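Local coordinates for mannan endo-1,6-alpha-mannosidase (Chaetomium thermophilum, PDB 6RY0), which probably hydrolyses alpha-1,6-mannosidic linkages in mannans, and probably helps transfer GPI-anchored glycoproteins into the fungal cell wall, at residues Asp31-Ile36 and Ser401-Tyr406. Sequence-based numbering, arbitrary orientation.
Sequences DTKEEI and SLLIEY
Lys33 lies extended over one face of the Tyr406 ring. Its CG is anti to the backbone N (chi1 -178°) and the chain stays straight beyond, which carries it from the hydroxyl end of the ring towards Tyr406 CG. Lys33 CB sits 3.9 Å from Tyr406 OH. Further along, Lys33 CE stands above the ring centre in a CH-pi contact, 4.0 Å from the centroid. Lys33 NZ adds a cation-pi interaction at 4.5 Å from the same centroid, 21° off the ring normal. The opposite face of the ring is covered by Glu405 CG; the ring thus lies between the methylene groups of Lys33 and Glu405. With an alanine here the methylenes and the ammonium over the ring are gone, and Tyr406 would probably be less fixed in its rotation.

The contact brings the first helix of the chain, 33-48, against the loop that follows the last one, 389-401, and so joins the two ends of the (alpha/alpha)6 barrel fold of family 76. Thr32 is the N-cap of the first helix. Its OG1 accepts from Glu35 N at 2.9 Å. A type I beta turn runs from Ser401 to Ile404 and presents Leu402 and Leu403 to the helix.

Deeper in, the contact is made by aliphatic side chains, with Ile36 and Leu403 buried. Ile36 CG2 packs 3.7 Å from Leu403 CG, and the two side chains run alongside in opposite senses. Ile36 CD1 reaches Leu402 CB at 4.1 Å, the two side chains lying crosswise. Leu403 CD2 also touches Lys33 CG, at 4.1 Å. Ile30 packs on both Ile36 and Leu402, while Leu403 rests on Thr93 of helix 76-93.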
# COMPACT_ATOMS: atom_id res chain seq x y z
N ASP A 31 -11.62 -12.81 -19.65
CA ASP A 31 -11.18 -12.69 -21.05
C ASP A 31 -11.85 -11.59 -21.83
O ASP A 31 -11.63 -11.45 -23.03
CB ASP A 31 -11.39 -14.02 -21.77
CG ASP A 31 -10.48 -15.07 -21.25
OD1 ASP A 31 -9.32 -14.72 -20.96
OD2 ASP A 31 -10.93 -16.22 -21.10
N THR A 32 -12.71 -10.81 -21.24
CA THR A 32 -13.15 -9.60 -21.89
C THR A 32 -13.29 -8.57 -20.79
O THR A 32 -13.29 -8.92 -19.61
CB THR A 32 -14.54 -9.78 -22.54
OG1 THR A 32 -15.50 -9.96 -21.49
CG2 THR A 32 -14.57 -10.97 -23.49
N LYS A 33 -13.47 -7.31 -21.20
CA LYS A 33 -13.68 -6.24 -20.25
C LYS A 33 -14.88 -6.55 -19.41
O LYS A 33 -14.84 -6.43 -18.19
CB LYS A 33 -13.85 -4.90 -20.96
CG LYS A 33 -14.04 -3.71 -20.02
CD LYS A 33 -14.40 -2.45 -20.78
CE LYS A 33 -14.28 -1.21 -19.92
NZ LYS A 33 -14.77 -0.02 -20.62
N GLU A 34 -15.97 -6.98 -20.02
CA GLU A 34 -17.19 -7.32 -19.32
C GLU A 34 -16.99 -8.45 -18.30
O GLU A 34 -17.51 -8.44 -17.19
CB GLU A 34 -18.22 -7.73 -20.39
CG GLU A 34 -18.65 -6.58 -21.34
CD GLU A 34 -17.56 -6.04 -22.30
OE1 GLU A 34 -16.72 -6.83 -22.82
OE2 GLU A 34 -17.56 -4.81 -22.54
N GLU A 35 -16.25 -9.48 -18.70
CA GLU A 35 -15.99 -10.61 -17.79
C GLU A 35 -15.16 -10.13 -16.60
O GLU A 35 -15.40 -10.51 -15.47
CB GLU A 35 -15.28 -11.75 -18.50
CG GLU A 35 -16.19 -12.51 -19.45
CD GLU A 35 -15.53 -13.63 -20.21
OE1 GLU A 35 -14.30 -13.81 -20.09
OE2 GLU A 35 -16.25 -14.36 -20.94
N ILE A 36 -14.14 -9.33 -16.87
CA ILE A 36 -13.31 -8.79 -15.79
C ILE A 36 -14.14 -7.95 -14.85
O ILE A 36 -14.01 -8.06 -13.62
CB ILE A 36 -12.14 -7.99 -16.34
CG1 ILE A 36 -11.18 -8.90 -17.12
CG2 ILE A 36 -11.36 -7.29 -15.22
CD1 ILE A 36 -10.19 -8.14 -18.00
N SER A 401 -7.14 -4.44 -11.34
CA SER A 401 -6.07 -3.74 -12.01
C SER A 401 -5.87 -4.21 -13.45
O SER A 401 -5.22 -3.50 -14.23
CB SER A 401 -4.79 -3.83 -11.19
OG SER A 401 -4.94 -3.07 -10.00
N LEU A 402 -6.49 -5.33 -13.86
CA LEU A 402 -6.51 -5.69 -15.27
C LEU A 402 -7.20 -4.63 -16.12
O LEU A 402 -7.04 -4.64 -17.33
CB LEU A 402 -7.21 -7.03 -15.49
CG LEU A 402 -6.49 -8.25 -14.91
CD1 LEU A 402 -7.36 -9.46 -15.09
CD2 LEU A 402 -5.10 -8.46 -15.55
N LEU A 403 -7.98 -3.74 -15.50
CA LEU A 403 -8.66 -2.69 -16.21
C LEU A 403 -7.87 -1.40 -16.32
O LEU A 403 -8.41 -0.38 -16.76
CB LEU A 403 -10.03 -2.43 -15.57
CG LEU A 403 -10.96 -3.66 -15.54
CD1 LEU A 403 -12.13 -3.41 -14.57
CD2 LEU A 403 -11.44 -4.02 -16.93
N ILE A 404 -6.60 -1.41 -15.94
CA ILE A 404 -5.82 -0.17 -15.90
C ILE A 404 -5.77 0.52 -17.27
O ILE A 404 -5.75 1.73 -17.31
CB ILE A 404 -4.41 -0.43 -15.32
CG1 ILE A 404 -3.71 0.87 -14.92
CG2 ILE A 404 -3.53 -1.23 -16.27
CD1 ILE A 404 -4.25 1.48 -13.66
N GLU A 405 -5.77 -0.23 -18.37
CA GLU A 405 -5.69 0.39 -19.70
C GLU A 405 -6.86 1.33 -19.96
O GLU A 405 -6.76 2.21 -20.81
CB GLU A 405 -5.60 -0.69 -20.80
CG GLU A 405 -6.82 -1.73 -20.83
CD GLU A 405 -6.78 -2.75 -21.98
OE1 GLU A 405 -6.73 -3.98 -21.70
OE2 GLU A 405 -6.83 -2.33 -23.16
N TYR A 406 -7.98 1.11 -19.30
CA TYR A 406 -9.18 1.91 -19.47
C TYR A 406 -9.31 3.04 -18.47
O TYR A 406 -10.22 3.87 -18.59
CB TYR A 406 -10.43 1.03 -19.35
CG TYR A 406 -10.44 -0.22 -20.22
CD1 TYR A 406 -10.63 -0.16 -21.57
CD2 TYR A 406 -10.29 -1.47 -19.65
CE1 TYR A 406 -10.65 -1.33 -22.34
CE2 TYR A 406 -10.32 -2.62 -20.38
CZ TYR A 406 -10.49 -2.56 -21.73
OH TYR A 406 -10.51 -3.71 -22.49